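Side-chain contacts in possible MarR-transcriptional regulator (Streptomyces coelicolor, PDB 4B8X), which is of unknown physiological function but probably binds DNA as a dimeric winged-helix transcription regulator of the MarR family: residues L21-A26 and M113-G118; Y31-A36 and R102-A107; E39-L44 and G79-R84; S55-R60 and T66-T71. All coordinates share one frame; numbering follows the deposited sequence. Where two conformers were deposited one is given.

Contact 1 of 4, residues L21-A26 and M113-G118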
loop_
_atom_site.group_PDB
_atom_site.type_symbol
_atom_site.label_atom_id
_atom_site.label_comp_id
_atom_site.label_asym_id
_atom_site.label_seq_id
_atom_site.Cartn_x
_atom_site.Cartn_y
_atom_site.Cartn_z
ATOM N N LEU A 21 -4.686 1.877 5.732
ATOM C CA LEU A 21 -4.672 3.134 5.004
ATOM C C LEU A 21 -6.078 3.725 4.936
ATOM O O LEU A 21 -6.250 4.930 5.099
ATOM C CB LEU A 21 -4.086 2.955 3.609
ATOM C CG LEU A 21 -3.962 4.225 2.777
ATOM C CD1 LEU A 21 -3.056 5.246 3.467
ATOM C CD2 LEU A 21 -3.468 3.883 1.385
ATOM N N GLY A 22 -7.096 2.915 4.656
ATOM C CA GLY A 22 -8.454 3.423 4.620
ATOM C C GLY A 22 -8.837 4.078 5.936
ATOM O O GLY A 22 -9.438 5.146 5.956
ATOM N N GLU A 23 -8.517 3.425 7.047
ATOM C CA GLU A 23 -8.846 3.941 8.374
ATOM C C GLU A 23 -8.124 5.255 8.684
ATOM O O GLU A 23 -8.742 6.209 9.151
ATOM C CB GLU A 23 -8.562 2.895 9.465
ATOM C CG GLU A 23 -9.536 1.713 9.478
ATOM C CD GLU A 23 -10.822 1.952 10.267
ATOM O OE1 GLU A 23 -10.808 2.659 11.302
ATOM O OE2 GLU A 23 -11.867 1.411 9.847
ATOM N N VAL A 24 -6.817 5.301 8.460
ATOM C CA VAL A 24 -6.059 6.509 8.807
ATOM C C VAL A 24 -6.305 7.641 7.818
ATOM O O VAL A 24 -6.327 8.806 8.242
ATOM C CB VAL A 24 -4.543 6.251 9.028
ATOM C CG1 VAL A 24 -4.365 5.297 10.187
ATOM C CG2 VAL A 24 -3.822 5.740 7.772
ATOM N N ASP A 25 -6.549 7.350 6.534
ATOM C CA ASP A 25 -6.971 8.397 5.607
ATOM C C ASP A 25 -8.272 9.051 6.116
ATOM O O ASP A 25 -8.436 10.276 6.026
ATOM C CB ASP A 25 -7.208 7.856 4.185
ATOM C CG ASP A 25 -5.943 7.844 3.283
ATOM O OD1 ASP A 25 -4.902 8.461 3.618
ATOM O OD2 ASP A 25 -6.012 7.227 2.168
ATOM N N ALA A 26 -9.206 8.264 6.647
ATOM C CA ALA A 26 -10.472 8.840 7.093
ATOM C C ALA A 26 -10.269 9.753 8.303
ATOM O O ALA A 26 -10.951 10.768 8.454
ATOM C CB ALA A 26 -11.490 7.732 7.390
ATOM N N MET A 113 -3.678 8.768 17.311
ATOM C CA MET A 113 -3.269 8.075 18.541
ATOM C C MET A 113 -4.494 7.537 19.273
ATOM O O MET A 113 -4.481 6.434 19.800
ATOM C CB MET A 113 -2.485 9.015 19.472
ATOM C CG MET A 113 -1.112 9.421 18.960
ATOM S SD MET A 113 0.132 8.118 19.056
ATOM C CE MET A 113 0.457 8.068 20.811
ATOM N N ALA A 114 -5.546 8.337 19.297
ATOM C CA ALA A 114 -6.774 7.945 19.987
ATOM C C ALA A 114 -7.384 6.652 19.392
ATOM O O ALA A 114 -8.019 5.885 20.108
ATOM C CB ALA A 114 -7.792 9.085 19.955
ATOM N N MET A 115 -7.218 6.417 18.089
ATOM C CA MET A 115 -7.688 5.200 17.426
ATOM C C MET A 115 -6.581 4.204 17.080
ATOM O O MET A 115 -6.802 3.248 16.349
ATOM C CB MET A 115 -8.556 5.519 16.189
ATOM C CG MET A 115 -8.034 6.523 15.169
ATOM S SD MET A 115 -6.793 5.851 14.070
ATOM C CE MET A 115 -7.795 4.798 13.020
ATOM N N ASP A 116 -5.419 4.374 17.699
ATOM C CA ASP A 116 -4.289 3.444 17.579
ATOM C C ASP A 116 -3.900 3.140 16.151
ATOM O O ASP A 116 -3.513 2.033 15.832
ATOM C CB ASP A 116 -4.548 2.112 18.299
ATOM C CG ASP A 116 -4.501 2.246 19.748
ATOM O OD1 ASP A 116 -3.432 2.581 20.268
ATOM O OD2 ASP A 116 -5.546 1.978 20.365
ATOM N N PHE A 117 -4.015 4.146 15.283
ATOM C CA PHE A 117 -3.638 3.966 13.876
ATOM C C PHE A 117 -4.330 2.754 13.238
ATOM O O PHE A 117 -3.800 2.180 12.290
ATOM C CB PHE A 117 -2.096 3.908 13.705
ATOM C CG PHE A 117 -1.421 5.215 13.993
ATOM C CD1 PHE A 117 -1.136 5.617 15.286
ATOM C CD2 PHE A 117 -1.091 6.061 12.937
ATOM C CE1 PHE A 117 -0.520 6.835 15.512
ATOM C CE2 PHE A 117 -0.449 7.261 13.156
ATOM C CZ PHE A 117 -0.173 7.642 14.444
ATOM N N GLY A 118 -5.539 2.423 13.706
ATOM C CA GLY A 118 -6.284 1.326 13.116
ATOM C C GLY A 118 -6.015 -0.050 13.721
ATOM O O GLY A 118 -6.621 -1.039 13.292
#
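Met-115, whose CE reaches across to Glu-23, has its own carbonyl engaged at home: Met-115 O accepts a hydrogen bond from the backbone N of Gly-118 at 3.0 Å. This bond closes the turn that follows helix 99-114. The helix itself ends in a Schellman motif, evidenced by Asp-116 at positive phi and by two bonds back into the last turn, from Phe-117 N to Leu-112 O and from Asp-116 N to Met-113 O. The chain then runs close past helix 5-28, with Gly-118 CA 6.0 Å from Glu-23 CA. At Gly-118 (phi 89°) a CB would be jammed against the carbonyl O of Phe-117, which favours glycine.

Two methyl groups, Met-115 CE and Val-24 CG1, do most of the touching. Met-115 CG stands between its backbone N and carbonyl carbon (chi1 49°), and further bends at chi2 and chi3 curl the thioether back, so that CE lands 4.1 Å from Glu-23 CB. CE also passes Val-24 CG1 at 4.5 Å. Its approach to the Glu-23 carboxylate is less certain, because that side chain has two conformers. Val-24 CG1 makes the other approach: it rests 3.8 Å from Phe-117 O and meets the ring obliquely, 4.3 Å from CD2.

Further helices adjoin the contact. Val-24 also packs on Phe-35 of helix 35-45 and on Leu-112 of helix 99-114, while Ile-10 of the second subunit touches Val-24 and Ser-6 of that subunit touches Phe-117, so the contact adjoins the second subunit, consistent with the helical dimer interface of MarR proteins.

Contact 2 of 4, residues Y31-A36 and R102-A107; sequences YGLTFA and REVVEA
Tyr-31 lies along one flank of helix 99-114 and covers Val-104 and Ala-107, one helical turn apart; through it the connection between helices 5-28 and 35-45 of this winged-helix fold is fastened to the helix that follows the wing. These three residues account for most of the surface buried here.

The tyrosine is used along its whole length. Its CB meets Val-104 CG1 at 3.9 Å, the two side chains sliding past each other in opposite directions. Farther out, ring atom CE1 comes to 3.7 Å from Ala-107 CB, and Tyr-31 OH passes that same methyl at 3.6 Å. Both aliphatic partners approach the ring obliquely. The hydroxyl is also hydrogen-bonded to OD2 of Asp-111, one turn beyond Ala-107, which fixes the far end of the ring over the helix. A leucine in place of Tyr-31 would probably leave Asp-111 OD2 without this partner and uncover the methyl of Ala-107.

Val-104 presents CG1 because that branch is anti to its backbone N (chi1 165°), directed at the loop; CG2 lies beside the N. One methyl thus serves two residues of the loop. Leu-33, two residues on from the tyrosine, is buried and also rests on Val-28 of helix 5-28 and on Leu-80. The chain then enters helix 35-45 at Thr-34, the N-cap, whose OG1 accepts a hydrogen bond from the backbone N of Arg-37. Between Leu-33 and Val-104 the meeting is tip to tip: Leu-33 CD1 stops 3.9 Å from Val-104 CG1.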
loop_
_atom_site.group_PDB
_atom_site.type_symbol
_atom_site.label_atom_id
_atom_site.label_comp_id
_atom_site.label_asym_id
_atom_site.label_seq_id
_atom_site.Cartn_x
_atom_site.Cartn_y
_atom_site.Cartn_z
ATOM N N TYR A 31 -8.852 17.332 8.192
ATOM C CA TYR A 31 -7.790 18.334 8.163
ATOM C C TYR A 31 -7.332 18.698 6.746
ATOM O O TYR A 31 -6.388 19.478 6.583
ATOM C CB TYR A 31 -6.594 17.841 8.970
ATOM C CG TYR A 31 -6.958 17.571 10.395
ATOM C CD1 TYR A 31 -7.095 18.611 11.291
ATOM C CD2 TYR A 31 -7.223 16.278 10.841
ATOM C CE1 TYR A 31 -7.462 18.369 12.604
ATOM C CE2 TYR A 31 -7.587 16.023 12.149
ATOM C CZ TYR A 31 -7.710 17.084 13.030
ATOM O OH TYR A 31 -8.069 16.866 14.334
ATOM N N GLY A 32 -7.982 18.134 5.731
ATOM C CA GLY A 32 -7.596 18.362 4.344
ATOM C C GLY A 32 -6.396 17.528 3.909
ATOM O O GLY A 32 -5.807 17.775 2.855
ATOM N N LEU A 33 -6.052 16.520 4.709
ATOM C CA LEU A 33 -4.868 15.704 4.462
ATOM C C LEU A 33 -5.237 14.340 3.928
ATOM O O LEU A 33 -6.348 13.878 4.138
ATOM C CB LEU A 33 -4.092 15.475 5.774
ATOM C CG LEU A 33 -3.552 16.733 6.457
ATOM C CD1 LEU A 33 -3.047 16.387 7.837
ATOM C CD2 LEU A 33 -2.461 17.374 5.623
ATOM N N THR A 34 -4.267 13.711 3.270
ATOM C CA THR A 34 -4.189 12.267 3.146
ATOM C C THR A 34 -3.102 11.776 4.089
ATOM O O THR A 34 -2.324 12.582 4.621
ATOM C CB THR A 34 -3.788 11.873 1.723
ATOM O OG1 THR A 34 -2.484 12.413 1.448
ATOM C CG2 THR A 34 -4.820 12.347 0.702
ATOM N N PHE A 35 -3.014 10.476 4.308
ATOM C CA PHE A 35 -2.015 9.985 5.226
ATOM C C PHE A 35 -0.616 10.326 4.722
ATOM O O PHE A 35 0.260 10.647 5.508
ATOM C CB PHE A 35 -2.189 8.483 5.484
ATOM C CG PHE A 35 -1.415 7.986 6.671
ATOM C CD1 PHE A 35 -1.734 8.424 7.939
ATOM C CD2 PHE A 35 -0.410 7.070 6.532
ATOM C CE1 PHE A 35 -1.057 7.977 9.045
ATOM C CE2 PHE A 35 0.291 6.615 7.634
ATOM C CZ PHE A 35 -0.042 7.062 8.897
ATOM N N ALA A 36 -0.415 10.263 3.406
ATOM C CA ALA A 36 0.875 10.602 2.811
ATOM C C ALA A 36 1.269 12.055 3.150
ATOM O O ALA A 36 2.432 12.352 3.462
ATOM C CB ALA A 36 0.831 10.396 1.299
ATOM N N ARG A 102 2.104 23.015 11.887
ATOM C CA ARG A 102 2.387 22.420 13.196
ATOM C C ARG A 102 1.103 22.194 13.986
ATOM O O ARG A 102 0.940 21.156 14.615
ATOM C CB ARG A 102 3.369 23.315 13.964
ATOM C CG ARG A 102 4.751 23.342 13.335
ATOM C CD ARG A 102 5.730 24.166 14.156
ATOM N NE ARG A 102 7.032 24.310 13.516
ATOM C CZ ARG A 102 7.997 23.387 13.524
ATOM N NH1 ARG A 102 7.833 22.212 14.128
ATOM N NH2 ARG A 102 9.166 23.632 12.932
ATOM N N GLU A 103 0.183 23.150 13.952
ATOM C CA GLU A 103 -1.090 23.007 14.649
ATOM C C GLU A 103 -1.892 21.835 14.089
ATOM O O GLU A 103 -2.477 21.039 14.842
ATOM C CB GLU A 103 -1.919 24.293 14.553
ATOM C CG GLU A 103 -1.319 25.490 15.283
ATOM C CD GLU A 103 -1.964 26.815 14.917
ATOM O OE1 GLU A 103 -2.893 26.817 14.078
ATOM O OE2 GLU A 103 -1.548 27.847 15.491
ATOM N N VAL A 104 -1.940 21.734 12.772
ATOM C CA VAL A 104 -2.710 20.678 12.131
ATOM C C VAL A 104 -2.114 19.312 12.421
ATOM O O VAL A 104 -2.842 18.372 12.782
ATOM C CB VAL A 104 -2.841 20.938 10.613
ATOM C CG1 VAL A 104 -3.315 19.687 9.879
ATOM C CG2 VAL A 104 -3.726 22.165 10.360
ATOM N N VAL A 105 -0.798 19.178 12.311
ATOM C CA VAL A 105 -0.244 17.862 12.514
ATOM C C VAL A 105 -0.378 17.443 14.007
ATOM O O VAL A 105 -0.588 16.267 14.276
ATOM C CB VAL A 105 1.181 17.762 11.918
ATOM C CG1 VAL A 105 2.196 18.456 12.814
ATOM C CG2 VAL A 105 1.584 16.316 11.679
ATOM N N GLU A 106 -0.317 18.384 14.953
ATOM C CA GLU A 106 -0.591 18.095 16.374
ATOM C C GLU A 106 -1.994 17.504 16.547
ATOM O O GLU A 106 -2.194 16.497 17.233
ATOM C CB GLU A 106 -0.461 19.375 17.221
ATOM C CG GLU A 106 -0.815 19.201 18.699
ATOM C CD GLU A 106 -0.865 20.513 19.494
ATOM O OE1 GLU A 106 -1.203 21.569 18.917
ATOM O OE2 GLU A 106 -0.595 20.477 20.715
ATOM N N ALA A 107 -2.967 18.162 15.955
ATOM C CA ALA A 107 -4.352 17.742 16.070
ATOM C C ALA A 107 -4.576 16.386 15.398
ATOM O O ALA A 107 -5.253 15.508 15.965
ATOM C CB ALA A 107 -5.272 18.804 15.492
#

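Contact 3 of 4, residues E39-L44 and G79-R84; sequences EALVLL and GLVAKR
Leu-41 and Val-81 are the closest backbone pair, their CA atoms 8.1 Å apart, so helix 35-45 and the start of strand 81-85 are separated by a full layer of side chains. The strand is reached through Gly-79, which ends helix 65-77 in a Schellman motif at positive phi (75°), a conformation that favours glycine.

Four buried aliphatic residues fill the layer. Val-81 CG2 is its hub: it lies 3.8 Å from Leu-41 CD2 and 4.0 Å from Leu-44 CD1, wedged between leucines that are three residues apart on the same helical face. That branch is anti to the carbonyl carbon of Val-81, with CG1 anti to the backbone N (chi1 163°), and this rotation is what brings CG2 to both partners. Leu-41 crosses Val-81 obliquely, whereas Leu-44 meets it at about a right angle.

Leu-41 divides its two methyls between neighbours. While CD2 faces the valine and lies 4.0 Å from Leu-80 O, CD1 touches Leu-80 CD1 at 4.1 Å, the two leucines crossing almost perpendicularly. These separations are ordinary van der Waals distances, evidence of close but unstrained packing.

Other elements close the core round this layer: Leu-75 of helix 65-77 packs on both Leu-41 and Val-81, and Ile-97 of strand 93-97 on both Leu-41 and Leu-44. Strand 81-85 is hydrogen-bonded antiparallel to strand 93-97, for example Ala-82 with Thr-96. A hairpin whose first strand packs in this way on helix 35-45 is the wing of the winged helix-turn-helix fold of MarR regulators.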
loop_
_atom_site.group_PDB
_atom_site.type_symbol
_atom_site.label_atom_id
_atom_site.label_comp_id
_atom_site.label_asym_id
_atom_site.label_seq_id
_atom_site.Cartn_x
_atom_site.Cartn_y
_atom_site.Cartn_z
ATOM N N GLU A 39 2.224 12.252 6.812
ATOM C CA GLU A 39 3.554 11.727 7.079
ATOM C C GLU A 39 4.633 12.746 6.739
ATOM O O GLU A 39 5.656 12.838 7.419
ATOM C CB GLU A 39 3.798 10.437 6.312
ATOM C CG GLU A 39 2.922 9.265 6.741
ATOM C CD GLU A 39 3.051 8.069 5.790
ATOM O OE1 GLU A 39 2.657 8.127 4.588
ATOM O OE2 GLU A 39 3.549 7.056 6.262
ATOM N N ALA A 40 4.434 13.503 5.674
ATOM C CA ALA A 40 5.411 14.537 5.302
ATOM C C ALA A 40 5.502 15.638 6.380
ATOM O O ALA A 40 6.607 16.104 6.731
ATOM C CB ALA A 40 5.070 15.129 3.945
ATOM N N LEU A 41 4.355 16.065 6.902
ATOM C CA LEU A 41 4.344 17.060 7.972
ATOM C C LEU A 41 5.060 16.515 9.204
ATOM O O LEU A 41 5.849 17.231 9.839
ATOM C CB LEU A 41 2.938 17.467 8.369
ATOM C CG LEU A 41 2.151 18.268 7.333
ATOM C CD1 LEU A 41 0.712 18.465 7.759
ATOM C CD2 LEU A 41 2.817 19.620 7.102
ATOM N N VAL A 42 4.798 15.269 9.599
ATOM C CA VAL A 42 5.444 14.714 10.780
ATOM C C VAL A 42 6.968 14.722 10.555
ATOM O O VAL A 42 7.724 15.082 11.459
ATOM C CB VAL A 42 4.957 13.273 11.085
ATOM C CG1 VAL A 42 5.807 12.675 12.193
ATOM C CG2 VAL A 42 3.496 13.294 11.472
ATOM N N LEU A 43 7.439 14.319 9.372
ATOM C CA LEU A 43 8.857 14.310 9.088
ATOM C C LEU A 43 9.454 15.692 9.346
ATOM O O LEU A 43 10.525 15.835 9.944
ATOM C CB LEU A 43 9.076 13.868 7.649
ATOM C CG LEU A 43 10.516 13.867 7.124
ATOM C CD1 LEU A 43 11.452 12.968 7.908
ATOM C CD2 LEU A 43 10.533 13.493 5.641
ATOM N N LEU A 44 8.789 16.729 8.836
ATOM C CA LEU A 44 9.298 18.087 9.030
ATOM C C LEU A 44 9.385 18.474 10.519
ATOM O O LEU A 44 10.294 19.181 10.920
ATOM C CB LEU A 44 8.472 19.085 8.222
ATOM C CG LEU A 44 8.588 18.942 6.702
ATOM C CD1 LEU A 44 7.613 19.898 6.039
ATOM C CD2 LEU A 44 10.026 19.182 6.239
ATOM N N GLY A 79 -1.648 26.081 3.191
ATOM C CA GLY A 79 -0.952 26.933 4.160
ATOM C C GLY A 79 -0.146 26.233 5.233
ATOM O O GLY A 79 0.229 26.857 6.229
ATOM N N LEU A 80 0.144 24.954 5.008
ATOM C CA LEU A 80 0.806 24.122 6.024
ATOM C C LEU A 80 2.325 24.014 5.848
ATOM O O LEU A 80 3.022 23.621 6.794
ATOM C CB LEU A 80 0.166 22.730 6.027
ATOM C CG LEU A 80 -1.366 22.716 6.139
ATOM C CD1 LEU A 80 -1.857 21.272 6.190
ATOM C CD2 LEU A 80 -1.920 23.528 7.319
ATOM N N VAL A 81 2.819 24.331 4.653
ATOM C CA VAL A 81 4.213 24.313 4.317
ATOM C C VAL A 81 4.466 25.542 3.425
ATOM O O VAL A 81 3.552 26.028 2.749
ATOM C CB VAL A 81 4.550 23.001 3.551
ATOM C CG1 VAL A 81 5.888 23.070 2.799
ATOM C CG2 VAL A 81 4.498 21.829 4.520
ATOM N N ALA A 82 5.700 26.019 3.451
ATOM C CA ALA A 82 6.222 27.016 2.528
ATOM C C ALA A 82 7.474 26.479 1.831
ATOM O O ALA A 82 8.218 25.711 2.391
ATOM C CB ALA A 82 6.547 28.301 3.289
ATOM N N LYS A 83 7.679 26.866 0.574
ATOM C CA LYS A 83 8.863 26.498 -0.194
ATOM C C LYS A 83 9.783 27.691 -0.409
ATOM O O LYS A 83 9.325 28.839 -0.520
ATOM C CB LYS A 83 8.436 26.018 -1.590
ATOM C CG LYS A 83 7.600 24.752 -1.560
ATOM C CD LYS A 83 7.537 24.069 -2.912
ATOM C CE LYS A 83 7.191 25.042 -4.008
ATOM N NZ LYS A 83 6.819 24.333 -5.259
ATOM N N ARG A 84 11.076 27.404 -0.532
ATOM C CA ARG A 84 12.057 28.384 -0.980
ATOM C C ARG A 84 13.235 27.653 -1.579
ATOM O O ARG A 84 13.437 26.474 -1.321
ATOM C CB ARG A 84 12.540 29.252 0.176
ATOM C CG ARG A 84 11.570 30.334 0.621
ATOM C CD ARG A 84 11.157 31.290 -0.496
ATOM N NE ARG A 84 10.579 32.496 0.088
ATOM C CZ ARG A 84 9.370 32.557 0.630
ATOM N NH1 ARG A 84 8.594 31.484 0.656
ATOM N NH2 ARG A 84 8.941 33.692 1.160
#

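Contact 4 of 4, residues S55-R60 and T66-T71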
loop_
_atom_site.group_PDB
_atom_site.type_symbol
_atom_site.label_atom_id
_atom_site.label_comp_id
_atom_site.label_asym_id
_atom_site.label_seq_id
_atom_site.Cartn_x
_atom_site.Cartn_y
_atom_site.Cartn_z
ATOM N N SER A 55 14.438 16.616 -2.049
ATOM C CA SER A 55 15.099 15.359 -2.406
ATOM C C SER A 55 15.182 14.456 -1.178
ATOM O O SER A 55 14.994 13.244 -1.263
ATOM C CB SER A 55 16.495 15.610 -2.977
ATOM O OG SER A 55 17.287 16.374 -2.088
ATOM N N LYS A 56 15.451 15.068 -0.032
ATOM C CA LYS A 56 15.555 14.347 1.220
ATOM C C LYS A 56 14.197 13.833 1.702
ATOM O O LYS A 56 14.092 12.724 2.241
ATOM C CB LYS A 56 16.192 15.229 2.299
ATOM N N ILE A 57 13.140 14.615 1.484
ATOM C CA ILE A 57 11.810 14.146 1.803
ATOM C C ILE A 57 11.473 12.878 0.990
ATOM O O ILE A 57 10.954 11.906 1.524
ATOM C CB ILE A 57 10.766 15.242 1.522
ATOM C CG1 ILE A 57 10.962 16.462 2.454
ATOM C CG2 ILE A 57 9.362 14.671 1.678
ATOM C CD1 ILE A 57 10.137 17.691 2.085
ATOM N N GLY A 58 11.794 12.875 -0.296
ATOM C CA GLY A 58 11.568 11.678 -1.113
ATOM C C GLY A 58 12.321 10.443 -0.654
ATOM O O GLY A 58 11.786 9.322 -0.722
ATOM N N GLU A 59 13.571 10.650 -0.222
ATOM C CA GLU A 59 14.421 9.566 0.257
ATOM C C GLU A 59 13.863 8.978 1.535
ATOM O O GLU A 59 13.817 7.763 1.697
ATOM C CB GLU A 59 15.854 10.047 0.507
ATOM C CG GLU A 59 16.629 10.367 -0.756
ATOM C CD GLU A 59 17.784 11.323 -0.510
ATOM O OE1 GLU A 59 18.540 11.133 0.467
ATOM O OE2 GLU A 59 17.928 12.262 -1.303
ATOM N N ARG A 60 13.430 9.841 2.440
ATOM C CA ARG A 60 12.940 9.411 3.735
ATOM C C ARG A 60 11.568 8.761 3.649
ATOM O O ARG A 60 11.302 7.816 4.393
ATOM C CB ARG A 60 12.885 10.601 4.696
ATOM C CG ARG A 60 14.248 11.079 5.165
ATOM C CD ARG A 60 14.805 10.160 6.249
ATOM N N THR A 66 7.961 13.180 -8.181
ATOM C CA THR A 66 6.725 13.849 -8.556
ATOM C C THR A 66 5.658 13.708 -7.483
ATOM O O THR A 66 4.818 14.580 -7.364
ATOM C CB THR A 66 6.169 13.365 -9.918
ATOM O OG1 THR A 66 5.915 11.962 -9.854
ATOM C CG2 THR A 66 7.156 13.682 -11.057
ATOM N N SER A 67 5.715 12.631 -6.690
ATOM C CA SER A 67 4.819 12.471 -5.540
ATOM C C SER A 67 5.198 13.449 -4.415
ATOM O O SER A 67 4.315 14.003 -3.740
ATOM C CB SER A 67 4.846 11.015 -5.038
ATOM O OG SER A 67 4.198 10.861 -3.780
ATOM N N VAL A 68 6.505 13.644 -4.194
ATOM C CA VAL A 68 6.947 14.649 -3.208
ATOM C C VAL A 68 6.439 16.021 -3.641
ATOM O O VAL A 68 5.906 16.762 -2.817
ATOM C CB VAL A 68 8.483 14.711 -3.048
ATOM C CG1 VAL A 68 8.887 15.809 -2.060
ATOM C CG2 VAL A 68 9.029 13.376 -2.555
ATOM N N THR A 69 6.560 16.356 -4.927
ATOM C CA THR A 69 6.077 17.646 -5.371
ATOM C C THR A 69 4.569 17.750 -5.180
ATOM O O THR A 69 4.057 18.760 -4.695
ATOM C CB THR A 69 6.435 17.877 -6.837
ATOM O OG1 THR A 69 7.871 17.837 -6.983
ATOM C CG2 THR A 69 5.839 19.186 -7.346
ATOM N N ASN A 70 3.831 16.686 -5.513
ATOM C CA ASN A 70 2.368 16.696 -5.319
ATOM C C ASN A 70 2.009 16.970 -3.862
ATOM O O ASN A 70 1.169 17.817 -3.530
ATOM C CB ASN A 70 1.779 15.366 -5.818
ATOM C CG ASN A 70 0.246 15.312 -5.797
ATOM O OD1 ASN A 70 -0.375 15.107 -4.753
ATOM N ND2 ASN A 70 -0.369 15.372 -6.985
ATOM N N THR A 71 2.651 16.226 -2.987
ATOM C CA THR A 71 2.402 16.357 -1.546
ATOM C C THR A 71 2.768 17.720 -0.983
ATOM O O THR A 71 1.940 18.358 -0.297
ATOM C CB THR A 71 3.139 15.232 -0.804
ATOM O OG1 THR A 71 2.395 14.037 -1.001
ATOM C CG2 THR A 71 3.293 15.523 0.716
#
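Val-68 carries the apolar packing from helix 65-77, giving one methyl to Ile-57 and the other to Gly-58. The closest approach is against bare backbone: Val-68 CG2 sits 3.4 Å from Gly-58 CA and 3.6 Å from Gly-58 N. The two CA atoms are accordingly only 5.9 Å apart, and a CB built on Gly-58 would fall 3.2 Å from Val-68 CG2, too tight for comfort. Glycine therefore lets the helices come together at this point.

Between side chains, Val-68 CG1 meets Ile-57 CG2 at 3.9 Å, the two residues meeting at a slant. Each of these branches is anti to its own backbone N; in the valine (chi1 178°) this sends CG1 to Ile-57 while CG2 goes to Gly-58. Met-54 also packs on Val-68. With an alanine in place of Val-68, a gap would probably open over Gly-58 and Ile-57 CG2 would lose its neighbour.

Polar groups work within the second helix and at its start: Thr-66 OG1 is hydrogen-bonded to His-64 ND1, and Thr-69 OG1 to Pro-65 O.

Helices 54-61 and 65-77, joined by a short turn, form the helix-turn-helix, with 65-77 probably the recognition helix, as in MarR relatives. Because the valine's methyls meet only an aliphatic side chain and glycine backbone, the fit at this point rests on shape and close approach rather than on polar bonds between the segments.

Overall arrangement
The four contacts run in a series from the dimer interface to the probable DNA-reading helix. Contacts 2 and 3 lie closest, centres about 10 Å apart, sharing helix 35-45; Val-104 CG2 touches Leu-80 CD2 at 3.8 Å, which ties helix 99-114 to the root of the wing. Contact 4 adjoins contact 3, about 11 Å between centres, where Ala-40 CB meets Thr-71 CG2 at 3.7 Å, and brushes contact 2 where Ala-36 O lies 4.3 Å from Thr-71 CG2. Contact 1 joins contact 2 through a probable hydrogen bond of 2.8 Å from Phe-35 N to Asp-25 OD1. Contacts 1 and 4, about 23 Å apart between centres, lie on opposite sides of the chain's centre and do not touch.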